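PDB 3QXB: putative Xylose isomerase from Rhodospirillum rubrum, which binds iron and manganese ions in a TIM barrel and may act as an isomerase of the xylose isomerase-like family. Local coordinates for residues A94-N99 / V180-E185; H100-T105 / A154-M159; Y113-R118 / T131-G136; M159-A164 / A198-R203. All coordinates share one frame; numbering follows the deposited sequence.

Contact 1 of 4, residues A94-N99 / V180-E185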
loop_
_atom_site.group_PDB
_atom_site.type_symbol
_atom_site.label_atom_id
_atom_site.label_comp_id
_atom_site.label_asym_id
_atom_site.label_seq_id
_atom_site.Cartn_x
_atom_site.Cartn_y
_atom_site.Cartn_z
ATOM N N ALA A 94 1.640 -2.777 -1.777
ATOM C CA ALA A 94 1.072 -2.580 -3.130
ATOM C C ALA A 94 0.269 -3.834 -3.550
ATOM O O ALA A 94 -0.876 -3.733 -4.028
ATOM C CB ALA A 94 2.172 -2.287 -4.129
ATOM N N SER A 95 0.886 -4.988 -3.292
ATOM C CA SER A 95 0.301 -6.281 -3.574
ATOM C C SER A 95 -0.918 -6.560 -2.720
ATOM O O SER A 95 -1.926 -7.017 -3.227
ATOM C CB SER A 95 1.326 -7.429 -3.364
ATOM O OG SER A 95 0.710 -8.710 -3.585
ATOM N N TYR A 96 -0.824 -6.291 -1.426
ATOM C CA TYR A 96 -1.869 -6.667 -0.466
ATOM C C TYR A 96 -3.099 -5.819 -0.593
ATOM O O TYR A 96 -4.129 -6.194 -0.063
ATOM C CB TYR A 96 -1.347 -6.578 0.962
ATOM C CG TYR A 96 -2.238 -7.228 1.996
ATOM C CD1 TYR A 96 -2.578 -8.585 1.923
ATOM C CD2 TYR A 96 -2.779 -6.475 3.050
ATOM C CE1 TYR A 96 -3.385 -9.167 2.885
ATOM C CE2 TYR A 96 -3.612 -7.073 4.028
ATOM C CZ TYR A 96 -3.886 -8.418 3.943
ATOM O OH TYR A 96 -4.712 -8.988 4.890
ATOM N N THR A 97 -2.979 -4.679 -1.280
ATOM C CA THR A 97 -4.115 -3.805 -1.616
ATOM C C THR A 97 -5.253 -4.498 -2.380
ATOM O O THR A 97 -6.424 -4.108 -2.252
ATOM C CB THR A 97 -3.592 -2.572 -2.404
ATOM O OG1 THR A 97 -2.808 -1.776 -1.513
ATOM C CG2 THR A 97 -4.690 -1.717 -2.956
ATOM N N TYR A 98 -4.914 -5.556 -3.132
ATOM C CA TYR A 98 -5.858 -6.255 -4.006
ATOM C C TYR A 98 -6.211 -7.623 -3.438
ATOM O O TYR A 98 -5.513 -8.129 -2.523
ATOM C CB TYR A 98 -5.263 -6.316 -5.419
ATOM C CG TYR A 98 -5.026 -4.887 -5.973
ATOM C CD1 TYR A 98 -6.062 -4.111 -6.386
ATOM C CD2 TYR A 98 -3.772 -4.317 -5.964
ATOM C CE1 TYR A 98 -5.869 -2.800 -6.873
ATOM C CE2 TYR A 98 -3.563 -3.013 -6.427
ATOM C CZ TYR A 98 -4.599 -2.268 -6.877
ATOM O OH TYR A 98 -4.374 -0.964 -7.301
ATOM N N ASN A 99 -7.263 -8.210 -3.985
ATOM C CA ASN A 99 -7.895 -9.407 -3.456
ATOM C C ASN A 99 -7.337 -10.694 -4.040
ATOM O O ASN A 99 -7.433 -11.737 -3.430
ATOM C CB ASN A 99 -9.419 -9.335 -3.600
ATOM C CG ASN A 99 -10.055 -8.348 -2.608
ATOM O OD1 ASN A 99 -9.703 -7.203 -2.622
ATOM N ND2 ASN A 99 -11.018 -8.805 -1.767
ATOM N N VAL A 180 -3.140 -14.524 7.659
ATOM C CA VAL A 180 -3.491 -13.170 8.032
ATOM C C VAL A 180 -4.627 -13.107 9.071
ATOM O O VAL A 180 -5.498 -13.998 9.082
ATOM C CB VAL A 180 -3.953 -12.383 6.799
ATOM C CG1 VAL A 180 -2.767 -12.150 5.866
ATOM C CG2 VAL A 180 -5.052 -13.167 6.109
ATOM N N PRO A 181 -4.662 -12.013 9.873
ATOM C CA PRO A 181 -5.581 -11.891 11.022
ATOM C C PRO A 181 -6.929 -11.289 10.646
ATOM O O PRO A 181 -7.434 -10.416 11.355
ATOM C CB PRO A 181 -4.816 -10.949 11.981
ATOM C CG PRO A 181 -4.045 -10.025 11.071
ATOM C CD PRO A 181 -3.661 -10.912 9.861
ATOM N N LEU A 182 -7.497 -11.762 9.541
ATOM C CA LEU A 182 -8.796 -11.326 9.049
ATOM C C LEU A 182 -9.653 -12.560 8.818
ATOM O O LEU A 182 -9.192 -13.470 8.143
ATOM C CB LEU A 182 -8.624 -10.597 7.725
ATOM C CG LEU A 182 -8.092 -9.145 7.740
ATOM C CD1 LEU A 182 -6.649 -9.102 8.192
ATOM C CD2 LEU A 182 -8.247 -8.548 6.333
ATOM N N ALA A 183 -10.888 -12.580 9.332
ATOM C CA ALA A 183 -11.881 -13.654 9.048
ATOM C C ALA A 183 -12.380 -13.599 7.579
ATOM O O ALA A 183 -12.896 -14.595 7.063
ATOM C CB ALA A 183 -13.072 -13.561 10.001
ATOM N N THR A 184 -12.222 -12.441 6.924
ATOM C CA THR A 184 -12.595 -12.251 5.514
ATOM C C THR A 184 -11.516 -12.760 4.491
ATOM O O THR A 184 -11.657 -12.582 3.312
ATOM C CB THR A 184 -12.866 -10.769 5.241
ATOM O OG1 THR A 184 -11.681 -10.022 5.564
ATOM C CG2 THR A 184 -14.091 -10.266 6.058
ATOM N N GLU A 185 -10.435 -13.351 4.974
ATOM C CA GLU A 185 -9.366 -13.873 4.133
ATOM C C GLU A 185 -9.085 -15.306 4.594
ATOM O O GLU A 185 -9.578 -15.748 5.632
ATOM C CB GLU A 185 -8.123 -12.973 4.201
ATOM C CG GLU A 185 -8.481 -11.484 3.889
ATOM C CD GLU A 185 -7.288 -10.575 3.589
ATOM O OE1 GLU A 185 -6.160 -10.934 3.953
ATOM O OE2 GLU A 185 -7.484 -9.485 3.003
#

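Contact 2 of 4, residues H100-T105 / A154-M159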
loop_
_atom_site.group_PDB
_atom_site.type_symbol
_atom_site.label_atom_id
_atom_site.label_comp_id
_atom_site.label_asym_id
_atom_site.label_seq_id
_atom_site.Cartn_x
_atom_site.Cartn_y
_atom_site.Cartn_z
ATOM N N HIS A 100 -6.741 -10.612 -5.226
ATOM C CA HIS A 100 -6.059 -11.733 -5.838
ATOM C C HIS A 100 -6.899 -13.027 -5.886
ATOM O O HIS A 100 -8.014 -13.021 -6.446
ATOM C CB HIS A 100 -4.680 -11.916 -5.176
ATOM C CG HIS A 100 -3.804 -10.701 -5.289
ATOM N ND1 HIS A 100 -3.481 -10.126 -6.502
ATOM C CD2 HIS A 100 -3.193 -9.948 -4.337
ATOM C CE1 HIS A 100 -2.712 -9.068 -6.285
ATOM N NE2 HIS A 100 -2.521 -8.943 -4.984
ATOM N N PHE A 101 -6.358 -14.100 -5.311
ATOM C CA PHE A 101 -6.875 -15.442 -5.504
ATOM C C PHE A 101 -8.246 -15.703 -4.918
ATOM O O PHE A 101 -8.935 -16.647 -5.344
ATOM C CB PHE A 101 -5.876 -16.489 -4.999
ATOM C CG PHE A 101 -4.559 -16.451 -5.724
ATOM C CD1 PHE A 101 -4.434 -17.103 -6.963
ATOM C CD2 PHE A 101 -3.468 -15.712 -5.214
ATOM C CE1 PHE A 101 -3.238 -17.079 -7.648
ATOM C CE2 PHE A 101 -2.273 -15.654 -5.893
ATOM C CZ PHE A 101 -2.143 -16.343 -7.113
ATOM N N LEU A 102 -8.676 -14.871 -3.982
ATOM C CA LEU A 102 -10.037 -15.041 -3.401
ATOM C C LEU A 102 -11.054 -13.975 -3.881
ATOM O O LEU A 102 -12.188 -13.887 -3.379
ATOM C CB LEU A 102 -9.953 -15.121 -1.886
ATOM C CG LEU A 102 -9.019 -16.208 -1.338
ATOM C CD1 LEU A 102 -9.023 -16.225 0.197
ATOM C CD2 LEU A 102 -9.340 -17.609 -1.836
ATOM N N ALA A 103 -10.663 -13.217 -4.909
ATOM C CA ALA A 103 -11.492 -12.153 -5.455
ATOM C C ALA A 103 -12.854 -12.662 -5.988
ATOM O O ALA A 103 -13.015 -13.832 -6.304
ATOM C CB ALA A 103 -10.700 -11.396 -6.582
ATOM N N PRO A 104 -13.840 -11.768 -6.109
ATOM C CA PRO A 104 -15.196 -12.227 -6.393
ATOM C C PRO A 104 -15.528 -12.519 -7.876
ATOM O O PRO A 104 -16.604 -13.007 -8.147
ATOM C CB PRO A 104 -16.066 -11.088 -5.846
ATOM C CG PRO A 104 -15.168 -9.846 -6.026
ATOM C CD PRO A 104 -13.808 -10.384 -5.635
ATOM N N THR A 105 -14.627 -12.249 -8.821
ATOM C CA THR A 105 -14.817 -12.684 -10.210
ATOM C C THR A 105 -13.617 -13.493 -10.638
ATOM O O THR A 105 -12.494 -13.315 -10.084
ATOM C CB THR A 105 -14.974 -11.525 -11.194
ATOM O OG1 THR A 105 -13.702 -10.878 -11.362
ATOM C CG2 THR A 105 -16.093 -10.487 -10.719
ATOM N N ALA A 154 -11.593 -23.351 -4.237
ATOM C CA ALA A 154 -11.190 -24.505 -5.024
ATOM C C ALA A 154 -10.425 -24.034 -6.286
ATOM O O ALA A 154 -9.447 -24.647 -6.718
ATOM C CB ALA A 154 -12.405 -25.374 -5.405
ATOM N N ILE A 155 -10.856 -22.902 -6.823
ATOM C CA ILE A 155 -10.181 -22.308 -7.962
ATOM C C ILE A 155 -8.809 -21.804 -7.537
ATOM O O ILE A 155 -7.828 -22.012 -8.241
ATOM C CB ILE A 155 -11.045 -21.217 -8.575
ATOM C CG1 ILE A 155 -12.240 -21.881 -9.287
ATOM C CG2 ILE A 155 -10.200 -20.302 -9.521
ATOM C CD1 ILE A 155 -13.480 -20.998 -9.417
ATOM N N ALA A 156 -8.742 -21.138 -6.387
ATOM C CA ALA A 156 -7.506 -20.563 -5.916
ATOM C C ALA A 156 -6.468 -21.657 -5.744
ATOM O O ALA A 156 -5.346 -21.503 -6.166
ATOM C CB ALA A 156 -7.712 -19.820 -4.628
ATOM N N ARG A 157 -6.858 -22.750 -5.084
ATOM C CA ARG A 157 -5.971 -23.900 -4.830
ATOM C C ARG A 157 -5.424 -24.492 -6.137
ATOM O O ARG A 157 -4.229 -24.752 -6.255
ATOM C CB ARG A 157 -6.714 -24.966 -3.981
ATOM C CG ARG A 157 -6.414 -26.434 -4.314
ATOM C CD ARG A 157 -7.177 -27.385 -3.373
ATOM N NE ARG A 157 -8.596 -27.543 -3.712
ATOM C CZ ARG A 157 -9.561 -27.803 -2.838
ATOM N NH1 ARG A 157 -9.279 -27.921 -1.561
ATOM N NH2 ARG A 157 -10.824 -27.912 -3.237
ATOM N N ASP A 158 -6.291 -24.661 -7.130
ATOM C CA ASP A 158 -5.869 -25.152 -8.423
ATOM C C ASP A 158 -4.888 -24.152 -9.055
ATOM O O ASP A 158 -3.918 -24.549 -9.652
ATOM C CB ASP A 158 -7.061 -25.412 -9.358
ATOM C CG ASP A 158 -7.890 -26.625 -8.937
ATOM O OD1 ASP A 158 -7.390 -27.469 -8.129
ATOM O OD2 ASP A 158 -9.054 -26.723 -9.405
HETATM N N MSE A 159 -5.118 -22.866 -8.878
HETATM C CA MSE A 159 -4.171 -21.865 -9.386
HETATM C C MSE A 159 -2.772 -22.024 -8.788
HETATM O O MSE A 159 -1.773 -21.880 -9.501
HETATM C CB MSE A 159 -4.674 -20.471 -9.133
HETATM C CG MSE A 159 -5.812 -20.090 -10.068
HETATM SE SE MSE A 159 -6.429 -18.324 -9.816
HETATM C CE MSE A 159 -7.586 -18.258 -11.268
#

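Contact 3 of 4, residues Y113-R118 / T131-G136. With EDO (1,2-ethanediol), chain O.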
loop_
_atom_site.group_PDB
_atom_site.type_symbol
_atom_site.label_atom_id
_atom_site.label_comp_id
_atom_site.label_asym_id
_atom_site.label_seq_id
_atom_site.Cartn_x
_atom_site.Cartn_y
_atom_site.Cartn_z
ATOM N N TYR A 113 -3.432 -14.629 -10.181
ATOM C CA TYR A 113 -2.567 -15.607 -10.851
ATOM C C TYR A 113 -1.384 -14.894 -11.564
ATOM O O TYR A 113 -0.230 -15.178 -11.343
ATOM C CB TYR A 113 -3.381 -16.453 -11.833
ATOM C CG TYR A 113 -2.582 -17.579 -12.435
ATOM C CD1 TYR A 113 -1.696 -17.326 -13.455
ATOM C CD2 TYR A 113 -2.744 -18.915 -11.993
ATOM C CE1 TYR A 113 -0.945 -18.326 -14.033
ATOM C CE2 TYR A 113 -1.996 -19.911 -12.537
ATOM C CZ TYR A 113 -1.079 -19.613 -13.566
ATOM O OH TYR A 113 -0.322 -20.585 -14.152
ATOM N N GLN A 114 -1.712 -13.937 -12.397
ATOM C CA GLN A 114 -0.743 -13.252 -13.240
ATOM C C GLN A 114 0.200 -12.418 -12.364
ATOM O O GLN A 114 1.421 -12.353 -12.588
ATOM C CB GLN A 114 -1.490 -12.394 -14.271
ATOM C CG GLN A 114 -0.527 -11.728 -15.308
ATOM C CD GLN A 114 -1.196 -10.987 -16.432
ATOM O OE1 GLN A 114 -0.550 -10.690 -17.451
ATOM N NE2 GLN A 114 -2.472 -10.661 -16.274
ATOM N N HIS A 115 -0.336 -11.841 -11.293
ATOM C CA HIS A 115 0.486 -11.106 -10.348
ATOM C C HIS A 115 1.619 -11.965 -9.845
ATOM O O HIS A 115 2.779 -11.565 -9.963
ATOM C CB HIS A 115 -0.349 -10.581 -9.176
ATOM C CG HIS A 115 0.450 -9.855 -8.136
ATOM N ND1 HIS A 115 0.995 -8.604 -8.355
ATOM C CD2 HIS A 115 0.750 -10.181 -6.860
ATOM C CE1 HIS A 115 1.643 -8.221 -7.265
ATOM N NE2 HIS A 115 1.483 -9.141 -6.335
ATOM N N LEU A 116 1.282 -13.142 -9.289
ATOM C CA LEU A 116 2.269 -14.068 -8.768
ATOM C C LEU A 116 3.180 -14.700 -9.838
ATOM O O LEU A 116 4.381 -14.902 -9.587
ATOM C CB LEU A 116 1.570 -15.144 -7.930
ATOM C CG LEU A 116 2.397 -16.158 -7.135
ATOM C CD1 LEU A 116 3.567 -15.517 -6.388
ATOM C CD2 LEU A 116 1.481 -16.920 -6.205
ATOM N N LYS A 117 2.611 -15.040 -10.999
ATOM C CA LYS A 117 3.384 -15.486 -12.148
ATOM C C LYS A 117 4.479 -14.473 -12.483
ATOM O O LYS A 117 5.639 -14.843 -12.666
ATOM C CB LYS A 117 2.491 -15.720 -13.355
ATOM C CG LYS A 117 3.183 -16.169 -14.651
ATOM C CD LYS A 117 3.755 -14.992 -15.439
ATOM C CE LYS A 117 4.147 -15.406 -16.838
ATOM N NZ LYS A 117 4.913 -14.353 -17.519
ATOM N N ARG A 118 4.124 -13.201 -12.515
ATOM C CA ARG A 118 5.103 -12.156 -12.803
ATOM C C ARG A 118 6.122 -12.007 -11.680
ATOM O O ARG A 118 7.317 -11.799 -11.950
ATOM C CB ARG A 118 4.382 -10.842 -13.109
ATOM C CG ARG A 118 3.626 -10.902 -14.437
ATOM C CD ARG A 118 2.978 -9.569 -14.853
ATOM N NE ARG A 118 4.015 -8.598 -15.192
ATOM C CZ ARG A 118 4.635 -8.512 -16.368
ATOM N NH1 ARG A 118 4.308 -9.316 -17.381
ATOM N NH2 ARG A 118 5.561 -7.580 -16.554
ATOM N N THR A 131 9.556 -17.363 -3.321
ATOM C CA THR A 131 8.698 -16.174 -3.229
ATOM C C THR A 131 7.404 -16.576 -2.544
ATOM O O THR A 131 7.095 -17.768 -2.414
ATOM C CB THR A 131 8.420 -15.511 -4.607
ATOM O OG1 THR A 131 7.859 -14.186 -4.430
ATOM C CG2 THR A 131 7.487 -16.359 -5.457
ATOM N N GLY A 132 6.708 -15.587 -2.009
ATOM C CA GLY A 132 5.432 -15.824 -1.381
ATOM C C GLY A 132 4.619 -14.553 -1.144
ATOM O O GLY A 132 5.079 -13.420 -1.419
HETATM N N MSE A 133 3.411 -14.750 -0.640
HETATM C CA MSE A 133 2.508 -13.675 -0.324
HETATM C C MSE A 133 1.319 -14.230 0.478
HETATM O O MSE A 133 1.139 -15.457 0.552
HETATM C CB MSE A 133 2.001 -13.015 -1.623
HETATM C CG MSE A 133 1.350 -14.009 -2.612
HETATM SE SE MSE A 133 0.767 -13.321 -4.333
HETATM C CE MSE A 133 -0.860 -12.519 -3.739
ATOM N N PRO A 134 0.514 -13.336 1.064
ATOM C CA PRO A 134 -0.793 -13.760 1.563
ATOM C C PRO A 134 -1.621 -14.295 0.414
ATOM O O PRO A 134 -1.431 -13.912 -0.737
ATOM C CB PRO A 134 -1.410 -12.480 2.141
ATOM C CG PRO A 134 -0.234 -11.511 2.295
ATOM C CD PRO A 134 0.794 -11.911 1.314
ATOM N N PHE A 135 -2.525 -15.199 0.735
ATOM C CA PHE A 135 -3.238 -15.967 -0.261
ATOM C C PHE A 135 -4.238 -15.127 -1.057
ATOM O O PHE A 135 -4.490 -15.412 -2.221
ATOM C CB PHE A 135 -3.972 -17.117 0.437
ATOM C CG PHE A 135 -4.338 -18.263 -0.458
ATOM C CD1 PHE A 135 -3.365 -19.014 -1.080
ATOM C CD2 PHE A 135 -5.643 -18.655 -0.587
ATOM C CE1 PHE A 135 -3.692 -20.116 -1.821
ATOM C CE2 PHE A 135 -5.970 -19.750 -1.371
ATOM C CZ PHE A 135 -5.006 -20.466 -1.988
ATOM N N GLY A 136 -4.820 -14.115 -0.422
ATOM C CA GLY A 136 -5.859 -13.294 -1.082
ATOM C C GLY A 136 -7.001 -12.979 -0.149
ATOM O O GLY A 136 -6.944 -13.288 1.052
HETATM C C1 EDO O . 3.000 -19.104 -17.237
HETATM O O1 EDO O . 2.877 -20.150 -18.217
HETATM C C2 EDO O . 2.386 -19.584 -15.931
HETATM O O2 EDO O . 1.007 -19.817 -16.128
#

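Contact 4 of 4, residues M159-A164 / A198-R203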
loop_
_atom_site.group_PDB
_atom_site.type_symbol
_atom_site.label_atom_id
_atom_site.label_comp_id
_atom_site.label_asym_id
_atom_site.label_seq_id
_atom_site.Cartn_x
_atom_site.Cartn_y
_atom_site.Cartn_z
HETATM N N MSE A 159 -5.118 -22.866 -8.878
HETATM C CA MSE A 159 -4.171 -21.865 -9.386
HETATM C C MSE A 159 -2.772 -22.024 -8.788
HETATM O O MSE A 159 -1.773 -21.880 -9.501
HETATM C CB MSE A 159 -4.674 -20.471 -9.133
HETATM C CG MSE A 159 -5.812 -20.090 -10.068
HETATM SE SE MSE A 159 -6.429 -18.324 -9.816
HETATM C CE MSE A 159 -7.586 -18.258 -11.268
ATOM N N TRP A 160 -2.693 -22.265 -7.473
ATOM C CA TRP A 160 -1.402 -22.324 -6.809
ATOM C C TRP A 160 -0.646 -23.566 -7.234
ATOM O O TRP A 160 0.582 -23.557 -7.280
ATOM C CB TRP A 160 -1.514 -22.245 -5.276
ATOM C CG TRP A 160 -1.556 -20.800 -4.797
ATOM C CD1 TRP A 160 -2.565 -19.923 -4.965
ATOM C CD2 TRP A 160 -0.518 -20.092 -4.116
ATOM N NE1 TRP A 160 -2.236 -18.700 -4.431
ATOM C CE2 TRP A 160 -0.976 -18.770 -3.917
ATOM C CE3 TRP A 160 0.763 -20.429 -3.679
ATOM C CZ2 TRP A 160 -0.221 -17.813 -3.253
ATOM C CZ3 TRP A 160 1.515 -19.474 -3.039
ATOM C CH2 TRP A 160 1.023 -18.176 -2.839
ATOM N N ILE A 161 -1.376 -24.630 -7.533
ATOM C CA ILE A 161 -0.773 -25.826 -8.091
ATOM C C ILE A 161 -0.079 -25.543 -9.401
ATOM O O ILE A 161 1.080 -25.899 -9.572
ATOM C CB ILE A 161 -1.823 -26.972 -8.216
ATOM C CG1 ILE A 161 -2.215 -27.405 -6.794
ATOM C CG2 ILE A 161 -1.301 -28.096 -9.099
ATOM C CD1 ILE A 161 -3.483 -28.244 -6.734
ATOM N N GLU A 162 -0.787 -24.899 -10.315
ATOM C CA GLU A 162 -0.221 -24.505 -11.607
ATOM C C GLU A 162 1.001 -23.561 -11.470
ATOM O O GLU A 162 1.978 -23.667 -12.213
ATOM C CB GLU A 162 -1.293 -23.782 -12.413
ATOM C CG GLU A 162 -1.153 -23.959 -13.885
ATOM C CD GLU A 162 -2.313 -23.399 -14.721
ATOM O OE1 GLU A 162 -3.423 -23.128 -14.231
ATOM O OE2 GLU A 162 -2.089 -23.256 -15.927
ATOM N N LEU A 163 0.874 -22.614 -10.546
ATOM C CA LEU A 163 1.925 -21.646 -10.274
ATOM C C LEU A 163 3.156 -22.320 -9.634
ATOM O O LEU A 163 4.269 -21.937 -9.938
ATOM C CB LEU A 163 1.409 -20.507 -9.414
ATOM C CG LEU A 163 0.528 -19.487 -10.137
ATOM C CD1 LEU A 163 -0.208 -18.633 -9.087
ATOM C CD2 LEU A 163 1.363 -18.658 -11.060
ATOM N N ALA A 164 2.963 -23.324 -8.783
ATOM C CA ALA A 164 4.105 -24.090 -8.262
ATOM C C ALA A 164 4.820 -24.839 -9.414
ATOM O O ALA A 164 6.041 -24.870 -9.457
ATOM C CB ALA A 164 3.662 -25.054 -7.111
ATOM N N ALA A 198 -2.414 -29.145 3.984
ATOM C CA ALA A 198 -2.787 -30.532 3.748
ATOM C C ALA A 198 -3.323 -30.714 2.317
ATOM O O ALA A 198 -3.040 -31.709 1.672
ATOM C CB ALA A 198 -3.854 -30.993 4.775
ATOM N N ASP A 199 -4.120 -29.752 1.850
ATOM C CA ASP A 199 -4.701 -29.791 0.526
ATOM C C ASP A 199 -3.608 -29.787 -0.533
ATOM O O ASP A 199 -3.694 -30.512 -1.509
ATOM C CB ASP A 199 -5.611 -28.543 0.286
ATOM C CG ASP A 199 -7.010 -28.703 0.851
ATOM O OD1 ASP A 199 -7.346 -29.798 1.384
ATOM O OD2 ASP A 199 -7.778 -27.695 0.796
ATOM N N LEU A 200 -2.591 -28.956 -0.342
ATOM C CA LEU A 200 -1.525 -28.801 -1.334
ATOM C C LEU A 200 -0.400 -29.875 -1.215
ATOM O O LEU A 200 0.267 -30.162 -2.187
ATOM C CB LEU A 200 -0.953 -27.391 -1.310
ATOM C CG LEU A 200 -1.835 -26.170 -1.684
ATOM C CD1 LEU A 200 -1.110 -24.834 -1.500
ATOM C CD2 LEU A 200 -2.340 -26.304 -3.064
ATOM N N ASP A 201 -0.203 -30.471 -0.045
ATOM C CA ASP A 201 0.909 -31.422 0.105
ATOM C C ASP A 201 0.724 -32.620 -0.837
ATOM O O ASP A 201 -0.366 -33.206 -0.932
ATOM C CB ASP A 201 1.104 -31.911 1.546
ATOM C CG ASP A 201 2.448 -32.633 1.733
ATOM O OD1 ASP A 201 3.416 -32.292 1.028
ATOM O OD2 ASP A 201 2.549 -33.537 2.579
ATOM N N GLY A 202 1.803 -32.956 -1.539
ATOM C CA GLY A 202 1.807 -33.996 -2.554
ATOM C C GLY A 202 1.242 -33.619 -3.921
ATOM O O GLY A 202 1.216 -34.440 -4.819
ATOM N N ARG A 203 0.735 -32.414 -4.069
ATOM C CA ARG A 203 0.097 -31.975 -5.304
ATOM C C ARG A 203 0.958 -30.957 -6.047
ATOM O O ARG A 203 0.650 -30.626 -7.186
ATOM C CB ARG A 203 -1.228 -31.274 -4.988
ATOM C CG ARG A 203 -2.272 -32.099 -4.394
ATOM C CD ARG A 203 -3.592 -31.358 -4.327
ATOM N NE ARG A 203 -4.217 -31.303 -5.636
ATOM C CZ ARG A 203 -5.388 -30.722 -5.907
ATOM N NH1 ARG A 203 -6.115 -30.158 -4.952
ATOM N NH2 ARG A 203 -5.839 -30.733 -7.155
#

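Contact 1 of 4, residues A94-N99 / V180-E185
Tyr96 reaches the 180-185 loop, its hydroxyl alone carrying the polar part of the contact. With CG anti to the backbone N (chi1 -167°), the side chain leaves CB alongside the helix end and carries the ring toward that loop. Further along, CE1 of Tyr96 passes CG1 of Val180 at 4.3 Å. The carboxylate is already beside CE1, and OE1 of Glu185 lies 3.4 Å from CZ of Tyr96, at the ring edge. The tip donates a hydrogen bond, Tyr96 OH to Glu185 OE1 at 2.6 Å, meeting the oxygen from above the carboxylate, 35° out of its plane; ring and carboxylate planes are 74° apart. Both segments follow strands of the TIM barrel, on the side where the metals bind, and the Val180 side chain lies about 7 Å from the bound iron and manganese ions. Methyls of Val180 and Leu182 also touch the hydroxyl, CD1 of Leu182 at 3.8 Å from Tyr96 OH. A phenylalanine here would probably leave Glu185 OE1 without this donor and its carboxylate less firmly oriented. The other oxygen, OE2, is held by Ser137 and by a salt bridge to Lys31 of the second subunit, whose ammonium makes a cation-pi contact with Tyr96.

Contact 2 of 4, residues H100-T105 / A154-M159
Phe101 lays its CB against the methyl of Ala156, CB to CB 3.8 Å, and presents its ring edge to Met159, a selenomethionine. The selenium of Met159 sits 3.7 Å from CD1 of Phe101, 78° off the ring normal and 5.0 Å from the centroid: a Met-aromatic contact at the edge. An extended chain beyond CG brings the selenium to that edge, while CB of Met159 stays 4.0 Å from CE1 of Phe101. Leu102, next in the type I turn from His100 to Ala103, adds CD2 at 3.9 Å from CB of Ala156. The small alanine lets the turn come close to helix 146-170, the Phe101 and Ala156 CA atoms being 5.2 Å apart. Trp160 and Leu116 also touch the Phe101 ring, packing it between helices of the barrel's outer layer. No hydrogen bond joins the two segments, the carbonyl O of Phe101 being bonded instead to Gln109; the attraction is probably mostly dispersion, with the polarisable selenium (sulfur in the natural protein) at the ring edge.

Contact 3 of 4, residues Y113-R118 / T131-G136
Helix 113-118 and strand 131-133 run nearly antiparallel, at 150° between their N-to-C directions, with axes 9.9 Å apart and the CA atoms of Leu116 and Gly132 the nearest pair. Leu116, His115, Thr131 and Met133 pack between them. CD1 of Leu116 touches both the methyl CG2 of Thr131, at 4.1 Å, and the selenium of Met133, a selenomethionine; the Leu116 and Thr131 side chains lie alongside, pointing opposite ways. With CG of Met133 between its backbone N and carbonyl carbon (chi1 55°) and the chain then extended, the selenium meets CD2 of His115 at 4.0 Å, at the imidazole edge, 83° off the normal. This is the packing of a TIM-barrel unit: helix 106-125 lies outside the parallel sheet and leads into strand 130-133, whose outward residues it covers. His115 turns NE2 to the hydroxyl of Ser95, and Thr131 sends OG1 to Thr89. On another side of the helix, Tyr113 OH is hydrogen-bonded at 2.5 Å to O2 of an ethanediol probably left from the crystallisation liquor; this O2 lies in the plane of the Tyr113 ring, at its edge. A phenylalanine here would probably leave that O2 without its phenolic mate and the diol less firmly held beside CG of Lys117.

Contact 4 of 4, residues M159-A164 / A198-R203
Ile161 points from helix 146-170 to the end of helix 190-200, joining two of the helices that wrap the outside of the TIM barrel. The apolar part of the contact is an aliphatic crossing: CG1 of Ile161 meets CD2 of Leu200 at 3.9 Å. On its barrel side Leu200 also touches Val208 of the next strand, so it sits between the helix layer and the sheet. Backbone packing adds the methyl CG2 of Ile161, 3.7 Å from the carbonyl O of Arg203. Within the turn that follows helix 190-200, Arg203 N donates to Leu200 O at 3.0 Å, a bond that brings Arg203 back beside the helix end.

The charged group takes part by its flat surface. No hydrogen bond or salt bridge spans the two segments, and the guanidinium of Arg203 instead lies against a methyl. Asp158, on the same helix as Ile161, forms only a long, weak ion pair with it. A bend in the arginine chain at chi3 (76°) folds the guanidinium back over the isoleucine. There CD1 of Ile161 sits over the centre of one guanidinium face, at a modelled 3.2 Å from CZ of Arg203, an unusually tight approach whose exact closeness is doubtful in so exposed a side chain.

All four contacts lie within the TIM-barrel family region, between strands 85-90 and 208-213. Along the chain contact 3 is nested inside contact 2, and both inside the loop closed by contact 1; contact 4 opens after both have closed and crosses contact 1. Contact 1 lies nearest the metals, with contact 3 about 12 Å away between centres; contacts 2 and 4 are each about 19 Å from the chain's centre and share helix 146-170 and Met159. Contacts 3 and 4 meet where Trp160 touches Leu116 and Phe135. A probable hydrogen bond from His100 NE2 to Ser95 O joins contacts 1 and 2. Packing therefore runs continuously from the metal-bearing end to the outer helices; contacts 1 to 3 reach the second subunit, contact 4 does not.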